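Local coordinates for methylated RNA-binding protein 1 (Saccharomyces cerevisiae S288c, PDB 4RCM) that recognises N6-methyladenosine in RNA through its YTH domain and binds the 3'-UTR of PHO4 mRNA, lowering its stability in the control of phosphate metabolism, at residues P8-P13 with S146-F151; V20-S25 with G71-V76; K27-S32 with F65-S70; K118-P123 with Y141-S146. All blocks are in the same frame, centred on the assembly; numbering follows the deposited sequence. Where two conformers were deposited one is given.

Contact 1. Residues P8-P13 with S146-F151; sequences PWLNIP and SIINLF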
# COMPACT_ATOMS: atom_id res chain seq x y z
N PRO A 8 17.62 -0.48 -3.51
CA PRO A 8 18.80 0.10 -2.93
C PRO A 8 18.62 1.59 -2.64
O PRO A 8 19.26 2.11 -1.74
CB PRO A 8 19.86 -0.13 -4.00
CG PRO A 8 19.11 -0.07 -5.30
CD PRO A 8 17.79 -0.74 -4.96
N TRP A 9 17.72 2.27 -3.37
CA TRP A 9 17.43 3.69 -3.16
C TRP A 9 15.92 3.91 -3.23
O TRP A 9 15.28 3.40 -4.11
CB TRP A 9 18.13 4.51 -4.25
CG TRP A 9 17.96 5.95 -4.14
CD1 TRP A 9 17.10 6.74 -4.86
CD2 TRP A 9 18.69 6.84 -3.28
NE1 TRP A 9 17.24 8.05 -4.49
CE2 TRP A 9 18.21 8.14 -3.52
CE3 TRP A 9 19.68 6.64 -2.29
CZ2 TRP A 9 18.69 9.26 -2.83
CZ3 TRP A 9 20.16 7.74 -1.61
CH2 TRP A 9 19.67 9.04 -1.88
N LEU A 10 15.37 4.66 -2.28
CA LEU A 10 13.98 5.08 -2.32
C LEU A 10 13.89 6.39 -1.56
O LEU A 10 14.23 6.44 -0.40
CB LEU A 10 13.05 4.00 -1.73
CG LEU A 10 11.58 4.37 -1.55
CD1 LEU A 10 10.97 4.73 -2.89
CD2 LEU A 10 10.87 3.20 -0.94
N ASN A 11 13.49 7.47 -2.24
CA ASN A 11 13.39 8.77 -1.64
C ASN A 11 11.97 9.22 -1.71
O ASN A 11 11.39 9.16 -2.78
CB ASN A 11 14.25 9.81 -2.38
CG ASN A 11 14.17 11.18 -1.74
OD1 ASN A 11 13.42 12.04 -2.17
ND2 ASN A 11 14.83 11.33 -0.61
N ILE A 12 11.43 9.68 -0.57
CA ILE A 12 10.07 10.13 -0.49
C ILE A 12 10.06 11.56 0.08
O ILE A 12 10.24 11.76 1.31
CB ILE A 12 9.20 9.17 0.39
CG1 ILE A 12 9.29 7.75 -0.14
CG2 ILE A 12 7.76 9.67 0.48
CD1 ILE A 12 8.47 6.79 0.64
N PRO A 13 9.82 12.56 -0.81
CA PRO A 13 9.86 13.97 -0.48
C PRO A 13 8.66 14.55 0.23
O PRO A 13 7.56 13.92 0.34
CB PRO A 13 10.02 14.66 -1.82
CG PRO A 13 9.69 13.69 -2.86
CD PRO A 13 9.80 12.31 -2.27
N SER A 146 8.77 6.49 8.86
CA SER A 146 9.37 5.54 9.83
C SER A 146 8.96 4.09 9.49
O SER A 146 9.76 3.17 9.63
CB SER A 146 9.00 5.90 11.27
OG SER A 146 7.63 5.67 11.50
N ILE A 147 7.73 3.87 9.01
CA ILE A 147 7.33 2.52 8.59
C ILE A 147 8.10 2.07 7.31
O ILE A 147 8.55 0.93 7.23
CB ILE A 147 5.81 2.34 8.49
CG1 ILE A 147 5.14 2.59 9.85
CG2 ILE A 147 5.48 0.89 8.13
CD1 ILE A 147 3.68 2.99 9.76
N ILE A 148 8.27 2.96 6.33
CA ILE A 148 9.10 2.62 5.16
C ILE A 148 10.47 2.14 5.62
O ILE A 148 10.97 1.15 5.09
CB ILE A 148 9.27 3.79 4.17
CG1 ILE A 148 7.94 4.12 3.54
CG2 ILE A 148 10.27 3.45 3.09
CD1 ILE A 148 7.42 3.03 2.59
N ASN A 149 11.04 2.81 6.63
CA ASN A 149 12.40 2.49 7.07
C ASN A 149 12.50 1.12 7.71
O ASN A 149 13.54 0.42 7.57
CB ASN A 149 12.98 3.56 8.01
CG ASN A 149 13.38 4.84 7.28
OD1 ASN A 149 13.79 4.81 6.09
ND2 ASN A 149 13.23 5.96 7.95
N LEU A 150 11.43 0.71 8.37
CA LEU A 150 11.35 -0.66 8.90
C LEU A 150 11.24 -1.65 7.73
O LEU A 150 11.89 -2.68 7.71
CB LEU A 150 10.18 -0.79 9.89
CG LEU A 150 9.92 -2.08 10.62
CD1 LEU A 150 10.99 -2.37 11.68
CD2 LEU A 150 8.53 -2.05 11.28
N PHE A 151 10.45 -1.30 6.72
CA PHE A 151 10.29 -2.17 5.55
C PHE A 151 11.64 -2.36 4.79
O PHE A 151 11.86 -3.42 4.19
CB PHE A 151 9.19 -1.66 4.58
CG PHE A 151 7.80 -2.22 4.85
CD1 PHE A 151 7.39 -3.46 4.30
CD2 PHE A 151 6.88 -1.51 5.61
CE1 PHE A 151 6.11 -3.99 4.53
CE2 PHE A 151 5.60 -2.04 5.86
CZ PHE A 151 5.20 -3.27 5.30

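Contact 2. Residues V20-S25 with G71-V76; sequences VIKSSS and GRFCGV. With nucleotides of chain C.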
# COMPACT_ATOMS: atom_id res chain seq x y z
N VAL A 20 -3.15 3.28 3.93
CA VAL A 20 -3.23 1.83 4.06
C VAL A 20 -4.18 1.29 2.99
O VAL A 20 -5.17 1.94 2.69
CB VAL A 20 -3.70 1.38 5.47
CG1 VAL A 20 -4.15 -0.07 5.49
CG2 VAL A 20 -2.57 1.57 6.46
N ILE A 21 -3.87 0.10 2.47
CA ILE A 21 -4.78 -0.65 1.54
C ILE A 21 -5.10 -1.95 2.27
O ILE A 21 -4.18 -2.65 2.71
CB ILE A 21 -4.16 -0.96 0.15
CG1 ILE A 21 -3.84 0.32 -0.61
CG2 ILE A 21 -5.10 -1.82 -0.71
CD1 ILE A 21 -5.03 1.17 -1.02
N LYS A 22 -6.40 -2.26 2.43
CA LYS A 22 -6.79 -3.56 3.05
C LYS A 22 -7.42 -4.36 1.95
O LYS A 22 -8.42 -3.92 1.30
CB LYS A 22 -7.80 -3.39 4.20
CG LYS A 22 -7.35 -2.54 5.36
CD LYS A 22 -6.10 -3.09 6.06
CE LYS A 22 -6.32 -4.44 6.74
NZ LYS A 22 -5.16 -4.83 7.60
N SER A 23 -6.80 -5.47 1.65
CA SER A 23 -7.30 -6.39 0.63
C SER A 23 -8.01 -7.56 1.28
O SER A 23 -7.53 -8.10 2.31
CB SER A 23 -6.12 -6.92 -0.21
OG SER A 23 -6.55 -7.98 -1.03
N SER A 24 -9.11 -7.99 0.67
CA SER A 24 -9.82 -9.22 1.05
C SER A 24 -9.05 -10.55 0.83
O SER A 24 -9.42 -11.56 1.44
CB SER A 24 -11.19 -9.28 0.34
OG SER A 24 -12.07 -8.29 0.89
N SER A 25 -7.96 -10.54 0.02
CA SER A 25 -7.26 -11.76 -0.36
C SER A 25 -5.76 -11.60 -0.68
O SER A 25 -5.33 -10.63 -1.30
CB SER A 25 -7.94 -12.41 -1.56
OG SER A 25 -8.06 -11.50 -2.64
N GLY A 71 -4.09 -9.84 8.96
CA GLY A 71 -3.32 -8.66 9.31
C GLY A 71 -1.92 -8.73 8.76
O GLY A 71 -0.99 -8.15 9.33
N ARG A 72 -1.74 -9.46 7.66
CA ARG A 72 -0.45 -9.51 7.02
C ARG A 72 -0.16 -8.17 6.35
O ARG A 72 -0.96 -7.70 5.54
CB ARG A 72 -0.47 -10.65 6.03
CG ARG A 72 0.84 -11.39 5.91
CD ARG A 72 0.77 -12.24 4.65
NE ARG A 72 2.06 -12.42 4.02
CZ ARG A 72 2.33 -13.45 3.24
NH1 ARG A 72 3.52 -13.58 2.70
NH2 ARG A 72 1.39 -14.36 3.00
N PHE A 73 0.95 -7.52 6.70
CA PHE A 73 1.37 -6.31 5.98
C PHE A 73 2.39 -6.83 5.03
O PHE A 73 3.42 -7.30 5.49
CB PHE A 73 1.93 -5.19 6.91
CG PHE A 73 0.84 -4.24 7.44
CD1 PHE A 73 -0.05 -4.67 8.43
CD2 PHE A 73 0.71 -2.94 6.94
CE1 PHE A 73 -1.06 -3.81 8.90
CE2 PHE A 73 -0.29 -2.08 7.42
CZ PHE A 73 -1.17 -2.52 8.39
N CYS A 74 2.11 -6.81 3.73
CA CYS A 74 2.98 -7.54 2.79
C CYS A 74 3.81 -6.74 1.70
O CYS A 74 4.54 -7.34 0.91
CB CYS A 74 2.24 -8.70 2.18
SG CYS A 74 0.62 -8.35 1.59
N GLY A 75 3.73 -5.42 1.71
CA GLY A 75 4.68 -4.62 0.95
C GLY A 75 4.13 -3.24 0.66
O GLY A 75 3.12 -2.86 1.22
N VAL A 76 4.87 -2.50 -0.14
CA VAL A 76 4.55 -1.06 -0.38
C VAL A 76 4.50 -0.81 -1.87
O VAL A 76 5.37 -1.19 -2.58
CB VAL A 76 5.60 -0.17 0.30
CG1 VAL A 76 5.15 1.28 0.29
CG2 VAL A 76 5.87 -0.63 1.76
C2 6MZ C 3 -10.08 -7.01 -2.36
C4 6MZ C 3 -10.65 -4.97 -1.33
C5 6MZ C 3 -10.28 -4.23 -2.55
N9 6MZ C 3 -11.04 -4.03 -0.44
N3 6MZ C 3 -10.53 -6.34 -1.30
N1 6MZ C 3 -9.73 -6.41 -3.52
C6 6MZ C 3 -9.79 -5.07 -3.69
N6 6MZ C 3 -9.48 -4.47 -4.86
C9 6MZ C 3 -9.21 -5.21 -6.07
N7 6MZ C 3 -10.50 -2.91 -2.32
C8 6MZ C 3 -10.97 -2.81 -1.04
O5' 6MZ C 3 -15.58 -2.14 2.15
C5' 6MZ C 3 -14.76 -2.78 1.15
C4' 6MZ C 3 -13.66 -3.64 1.80
O4' 6MZ C 3 -13.01 -4.45 0.80
C1' 6MZ C 3 -11.56 -4.40 0.94
C2' 6MZ C 3 -11.32 -3.49 2.16
O2' 6MZ C 3 -11.12 -4.26 3.38
C3' 6MZ C 3 -12.59 -2.81 2.53
O3' 6MZ C 3 -12.64 -2.87 3.98

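Contact 3. Residues K27-S32 with F65-S70; sequences KHVKRS and FSINTS. With nucleotides of chain C.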
# COMPACT_ATOMS: atom_id res chain seq x y z
N LYS A 27 -4.60 -13.55 -2.94
CA LYS A 27 -4.86 -13.56 -4.38
C LYS A 27 -4.78 -12.17 -5.03
O LYS A 27 -3.96 -11.99 -5.92
CB LYS A 27 -6.25 -14.18 -4.71
N HIS A 28 -5.64 -11.23 -4.62
CA HIS A 28 -5.67 -9.90 -5.21
C HIS A 28 -4.36 -9.12 -5.03
O HIS A 28 -4.02 -8.38 -5.91
CB HIS A 28 -6.83 -9.04 -4.68
CG HIS A 28 -8.14 -9.37 -5.30
ND1 HIS A 28 -9.22 -8.51 -5.29
CD2 HIS A 28 -8.53 -10.46 -6.01
CE1 HIS A 28 -10.23 -9.06 -5.94
NE2 HIS A 28 -9.84 -10.24 -6.37
N VAL A 29 -3.64 -9.28 -3.91
CA VAL A 29 -2.34 -8.64 -3.79
C VAL A 29 -1.33 -9.14 -4.88
O VAL A 29 -0.59 -8.34 -5.52
CB VAL A 29 -1.70 -8.93 -2.41
CG1 VAL A 29 -0.28 -8.39 -2.37
CG2 VAL A 29 -2.53 -8.32 -1.28
N LYS A 30 -1.25 -10.45 -5.02
CA LYS A 30 -0.38 -11.05 -6.02
C LYS A 30 -0.69 -10.57 -7.42
O LYS A 30 0.25 -10.21 -8.19
CB LYS A 30 -0.48 -12.55 -5.97
CG LYS A 30 0.17 -13.16 -4.76
CD LYS A 30 -0.12 -14.63 -4.73
CE LYS A 30 0.31 -15.29 -3.42
NZ LYS A 30 1.42 -16.26 -3.54
N ARG A 31 -1.97 -10.55 -7.75
CA ARG A 31 -2.42 -10.06 -9.02
C ARG A 31 -2.10 -8.63 -9.26
O ARG A 31 -1.85 -8.26 -10.40
CB ARG A 31 -3.91 -10.27 -9.20
CG ARG A 31 -4.24 -11.73 -9.44
CD ARG A 31 -5.64 -11.89 -9.95
NE ARG A 31 -6.04 -13.30 -9.89
CZ ARG A 31 -7.29 -13.73 -9.96
NH1 ARG A 31 -7.53 -15.03 -9.89
NH2 ARG A 31 -8.31 -12.89 -10.10
N SER A 32 -2.17 -7.80 -8.21
CA SER A 32 -1.71 -6.42 -8.26
C SER A 32 -0.22 -6.37 -8.57
O SER A 32 0.24 -5.57 -9.35
CB SER A 32 -1.97 -5.70 -6.93
OG SER A 32 -1.61 -4.29 -6.97
N PHE A 65 0.16 -2.05 1.65
CA PHE A 65 -0.75 -3.20 1.49
C PHE A 65 -0.86 -4.16 2.67
O PHE A 65 0.12 -4.78 3.12
CB PHE A 65 -0.37 -3.96 0.27
CG PHE A 65 -0.97 -3.38 -0.96
CD1 PHE A 65 -0.41 -2.28 -1.60
CD2 PHE A 65 -2.10 -3.96 -1.49
CE1 PHE A 65 -1.00 -1.77 -2.77
CE2 PHE A 65 -2.66 -3.47 -2.66
CZ PHE A 65 -2.13 -2.36 -3.27
N SER A 66 -2.09 -4.37 3.09
CA SER A 66 -2.36 -5.26 4.18
C SER A 66 -3.53 -6.20 3.81
O SER A 66 -4.42 -5.81 3.04
CB SER A 66 -2.71 -4.39 5.38
OG SER A 66 -2.71 -5.16 6.57
N ILE A 67 -3.54 -7.41 4.35
CA ILE A 67 -4.67 -8.37 4.15
C ILE A 67 -5.53 -8.44 5.44
O ILE A 67 -5.01 -8.75 6.56
CB ILE A 67 -4.16 -9.79 3.76
CG1 ILE A 67 -3.36 -9.68 2.44
CG2 ILE A 67 -5.31 -10.78 3.60
CD1 ILE A 67 -2.32 -10.79 2.31
N ASN A 68 -6.81 -8.17 5.29
CA ASN A 68 -7.75 -8.25 6.40
C ASN A 68 -7.73 -9.62 7.08
O ASN A 68 -7.40 -10.66 6.45
CB ASN A 68 -9.18 -7.89 5.96
CG ASN A 68 -10.04 -7.42 7.13
OD1 ASN A 68 -9.60 -6.60 7.94
ND2 ASN A 68 -11.27 -7.93 7.22
N THR A 69 -8.00 -9.60 8.40
CA THR A 69 -8.10 -10.75 9.26
C THR A 69 -6.78 -11.42 9.57
O THR A 69 -6.50 -11.65 10.73
CB THR A 69 -9.09 -11.80 8.72
OG1 THR A 69 -10.39 -11.21 8.62
CG2 THR A 69 -9.15 -12.97 9.66
N SER A 70 -5.99 -11.79 8.55
CA SER A 70 -4.60 -12.22 8.82
C SER A 70 -3.80 -11.05 9.42
O SER A 70 -2.93 -11.25 10.22
CB SER A 70 -3.88 -12.69 7.54
OG SER A 70 -3.88 -11.64 6.55
C2 6MZ C 3 -10.08 -7.01 -2.36
C4 6MZ C 3 -10.65 -4.97 -1.33
C5 6MZ C 3 -10.28 -4.23 -2.55
N9 6MZ C 3 -11.04 -4.03 -0.44
N3 6MZ C 3 -10.53 -6.34 -1.30
N1 6MZ C 3 -9.73 -6.41 -3.52
C6 6MZ C 3 -9.79 -5.07 -3.69
N6 6MZ C 3 -9.48 -4.47 -4.86
C9 6MZ C 3 -9.21 -5.21 -6.07
N7 6MZ C 3 -10.50 -2.91 -2.32
C8 6MZ C 3 -10.97 -2.81 -1.04
O5' 6MZ C 3 -15.58 -2.14 2.15
C5' 6MZ C 3 -14.76 -2.78 1.15
C4' 6MZ C 3 -13.66 -3.64 1.80
O4' 6MZ C 3 -13.01 -4.45 0.80
C1' 6MZ C 3 -11.56 -4.40 0.94
C2' 6MZ C 3 -11.32 -3.49 2.16
O2' 6MZ C 3 -11.12 -4.26 3.38
C3' 6MZ C 3 -12.59 -2.81 2.53
O3' 6MZ C 3 -12.64 -2.87 3.98

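Contact 4. Residues K118-P123 with Y141-S146; sequences KRFLIP and YSIGIS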
# COMPACT_ATOMS: atom_id res chain seq x y z
N LYS A 118 2.56 -2.67 15.80
CA LYS A 118 1.59 -2.19 16.81
C LYS A 118 1.99 -0.87 17.46
O LYS A 118 1.11 -0.05 17.83
CB LYS A 118 1.38 -3.25 17.89
CG LYS A 118 0.41 -4.35 17.48
CD LYS A 118 0.57 -5.58 18.37
CE LYS A 118 -0.49 -6.62 18.09
NZ LYS A 118 -0.42 -7.68 19.13
N ARG A 119 3.30 -0.65 17.58
CA ARG A 119 3.88 0.61 18.05
C ARG A 119 3.35 1.88 17.41
O ARG A 119 3.37 2.93 18.05
CB ARG A 119 5.40 0.59 17.83
N PHE A 120 2.92 1.82 16.14
CA PHE A 120 2.52 3.03 15.39
C PHE A 120 1.07 3.42 15.53
O PHE A 120 0.18 2.73 15.02
CB PHE A 120 2.82 2.84 13.93
CG PHE A 120 4.25 2.57 13.67
CD1 PHE A 120 5.15 3.62 13.56
CD2 PHE A 120 4.72 1.29 13.61
CE1 PHE A 120 6.48 3.38 13.35
CE2 PHE A 120 6.06 1.03 13.41
CZ PHE A 120 6.95 2.07 13.26
N LEU A 121 0.83 4.55 16.21
CA LEU A 121 -0.50 4.94 16.59
C LEU A 121 -0.91 6.09 15.69
O LEU A 121 -0.07 6.96 15.39
CB LEU A 121 -0.52 5.34 18.08
CG LEU A 121 0.14 4.26 18.95
CD1 LEU A 121 0.13 4.63 20.44
CD2 LEU A 121 -0.52 2.91 18.74
N ILE A 122 -2.15 6.08 15.25
CA ILE A 122 -2.58 6.97 14.19
C ILE A 122 -3.56 8.04 14.70
O ILE A 122 -4.74 7.76 14.91
CB ILE A 122 -3.22 6.21 13.02
CG1 ILE A 122 -2.31 5.06 12.55
CG2 ILE A 122 -3.55 7.17 11.87
CD1 ILE A 122 -0.91 5.51 12.12
N PRO A 123 -3.08 9.28 14.85
CA PRO A 123 -3.90 10.30 15.50
C PRO A 123 -5.34 10.43 14.98
O PRO A 123 -6.23 10.73 15.77
CB PRO A 123 -3.10 11.59 15.25
CG PRO A 123 -1.70 11.16 15.11
CD PRO A 123 -1.71 9.76 14.57
N TYR A 141 2.78 11.83 7.24
CA TYR A 141 4.07 11.67 6.60
C TYR A 141 5.15 11.06 7.49
O TYR A 141 5.75 10.00 7.17
CB TYR A 141 4.51 13.04 6.09
CG TYR A 141 5.81 13.05 5.37
CD1 TYR A 141 5.91 12.64 4.04
CD2 TYR A 141 6.95 13.47 6.03
CE1 TYR A 141 7.15 12.67 3.38
CE2 TYR A 141 8.18 13.52 5.38
CZ TYR A 141 8.29 13.12 4.07
OH TYR A 141 9.55 13.14 3.54
N SER A 142 5.36 11.68 8.65
CA SER A 142 6.44 11.22 9.53
C SER A 142 6.32 9.76 9.98
O SER A 142 7.34 9.05 10.02
CB SER A 142 6.66 12.17 10.72
OG SER A 142 5.51 12.31 11.51
N ILE A 143 5.11 9.31 10.32
CA ILE A 143 4.87 7.91 10.69
C ILE A 143 5.12 7.03 9.45
O ILE A 143 5.78 5.98 9.52
CB ILE A 143 3.40 7.64 11.15
CG1 ILE A 143 2.91 8.61 12.25
CG2 ILE A 143 3.24 6.20 11.62
CD1 ILE A 143 3.78 8.63 13.44
N GLY A 144 4.58 7.44 8.30
CA GLY A 144 4.81 6.67 7.09
C GLY A 144 6.27 6.44 6.76
O GLY A 144 6.68 5.33 6.38
N ILE A 145 7.07 7.50 6.94
CA ILE A 145 8.48 7.41 6.65
C ILE A 145 9.12 6.40 7.60
O ILE A 145 9.97 5.55 7.20
CB ILE A 145 9.19 8.80 6.80
CG1 ILE A 145 8.80 9.73 5.65
CG2 ILE A 145 10.68 8.63 6.87
CD1 ILE A 145 9.32 9.29 4.29
N SER A 146 8.77 6.49 8.86
CA SER A 146 9.37 5.54 9.83
C SER A 146 8.96 4.09 9.49
O SER A 146 9.76 3.17 9.63
CB SER A 146 9.00 5.90 11.27
OG SER A 146 7.63 5.67 11.50

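Contact 1. Residues P8-P13 with S146-F151
I148, on the helix of residues 146-151, receives L10 and I12 from the extended stretch of residues 8-13, and the contact is entirely apolar. I12 comes end-on: its CD1 meets CG1 of I148 at 4.0 Å, the two side chains reaching tip to tip. L10 instead crosses I148 at about a right angle, its CD2 touching CG2 of I148 at 4.1 Å. One beta-branched residue thus serves two neighbours, a different branch for each. In I148 the first torsion (chi1 -67°) sets CG1 beside the backbone N and CG2 anti to it, which spreads the branches between L10 and I12. The extended backbone of residues 8-13 aims L10 and I12 at the helix. Branched aliphatic residues suit this place, for they pack methyl groups between chain and helix and bring no polar atom that would need a partner.

Backbone bonds shape the helical side. F151 N donates to I147 O at 3.0 Å, a regular helical bond of the turn that carries I148. Two carbonyls of residues 8-13 are bonded outside the contact: L10 O by K152 NZ, just beyond the helix segment, and I12 O by the hydroxyl of Y141 at the start of the same helix.

Together the segment and the helix close over one part of the central sheet: L10 and I12 both rest on F62 of strand 61-67, and I148 reaches F64 of that strand and V76 of strand 72-79.

Contact 2. Residues V20-S25 with G71-V76
V20 and K22 of strand 17-23 both reach the ring of F73 on strand 72-79, and this end of the contact is buried. CG2 of V20 lies at the ring edge, near its plane, 4.4 Å from F73 CE2; a compact branched residue fits beside a buried aromatic ring. K22 approaches obliquely, with NZ 4.4 Å from F73 CE1. Its chain is bent at chi2 and chi3 (-61° and -65°), which curls the amino group toward S66 of the intervening strand 61-67, whose hydroxyl accepts a hydrogen bond from it. The buried amino group, probably charged, thus has a polar partner in S66, with the ring only loosely beside it.

In the mixed sheet of the YTH domain, strand 61-67 runs between these two strands, parallel to the first and antiparallel to the second. They consequently meet through side chains that span S66, and the nearest CA atoms of the two segments, those of K22 and G71, remain 8.8 Å apart.

K22, S23 and S24 belong to the binding site for the methylated nucleotide. S23 turns its hydroxyl into its own segment, OG donating to S25 O at 2.9 Å. S24, beyond the strand, is exposed and no longer contacts residues 71-76, but its small side chain leaves the backbone accessible and S24 N closely approaches N3 of 6MZ3 of chain C, at 2.9 Å. K22 O lies 3.1 Å from C2' of that nucleotide.

Contact 3. Residues K27-S32 with F65-S70
The ring of F65 meets V29 and S32 of the helix obliquely, with V29 CG2 4.4 Å from CD2 and S32 OG 4.2 Å from CZ. W38 of strand 37-38 makes an edge-to-face pair with F65, and W106 of strand 102-112 meets it with the planes about 40° apart. The other flat group, H28, offers its edge to the RNA: ND1 donates to N1 of 6MZ3 of chain C at 2.8 Å with an N-H...N angle of 153°, and the same ND1 is 3.4 Å from the methyl carbon C9. Imidazole suits this role because its flat ring, carried by a helix, can present an N-H to N1; NE2 is hydrogen-bonded elsewhere.

V29 and I67 cross obliquely, CG2 of V29 touching CG1 of I67 at 4.0 Å, so one valine packs on two strand residues. S32, small enough to sit by the ring, has its hydroxyl bonded to I37 O and to W106 NE1.

Helix 27-32 runs nearly antiparallel to strand 65-67, at 155° with axes 9.7 Å apart. With H28 turned to the base and S32 near W92, a residue that probably binds the nucleotide, this helix laid on the sheet is consistent with one side of the methyladenosine pocket of a YTH domain.

Contact 4. Residues K118-P123 with Y141-S146
F120 and I143 carry the apolar part of this contact, sliding past each other in opposite directions. CG2 of I143 comes obliquely upon the ring, 3.8 Å from F120 CD1, and also lies 4.1 Å from F120 CB, so the methyl is lodged against the base of the aromatic side chain. That methyl has a second neighbour, CD1 of I122, at 4.2 Å. I122 leaves its backbone alongside the helix, yet the bends in its side chain (chi1 -51°, chi2 -58°) carry the end round to I143. A beta-branched residue works well here because a single methyl, held close to the helix backbone, can fit between a ring and an aliphatic tip.

The polar atom nearby is OG of S146, a residue with two conformers; in the one described its short approach to F120 CE1, 3.2 Å, is doubtful. There OG donates back to I143 O, one turn earlier, at 2.7 Å, tilted 22° from the carbonyl plane. Serine can do this within a helix because its short side chain folds back on the preceding turn, so in this conformer the hydroxyl is bonded within the helix.

Backbone bonds belong to each side separately. In the helix I145 N donates to Y141 O at 2.8 Å, while F120 pairs through its backbone with I130, and I122 with K128.

These last pairings lie in and beside the small, weakly bonded antiparallel pair 121-122 and 128-129, and the contact is that of a short hairpin-like pair resting against the first turns of helix 141-151, the closing helix of this YTH domain.

In the fold
The four contacts lie in one YTH domain, around its mixed sheet. Contacts 2 and 3, with centres about 5 Å apart, meet in that sheet: strand 61-67 of contact 3 runs between strands 17-23 and 72-79 of contact 2. Both border the methyladenosine, contact 2 through K22, S23 and S24 and contact 3 through H28 of helix 26-35. Contacts 1 and 4, centres about 13 Å apart, share helix 141-151 and S146; their nearest atoms are about 16 Å from the RNA. Along the chain contact 1 encloses the rest, contact 3 is nested in contact 2, and contact 4 follows both. I148 and F151 pack on F73 and V76, joining the closing helix to the RNA-reading side.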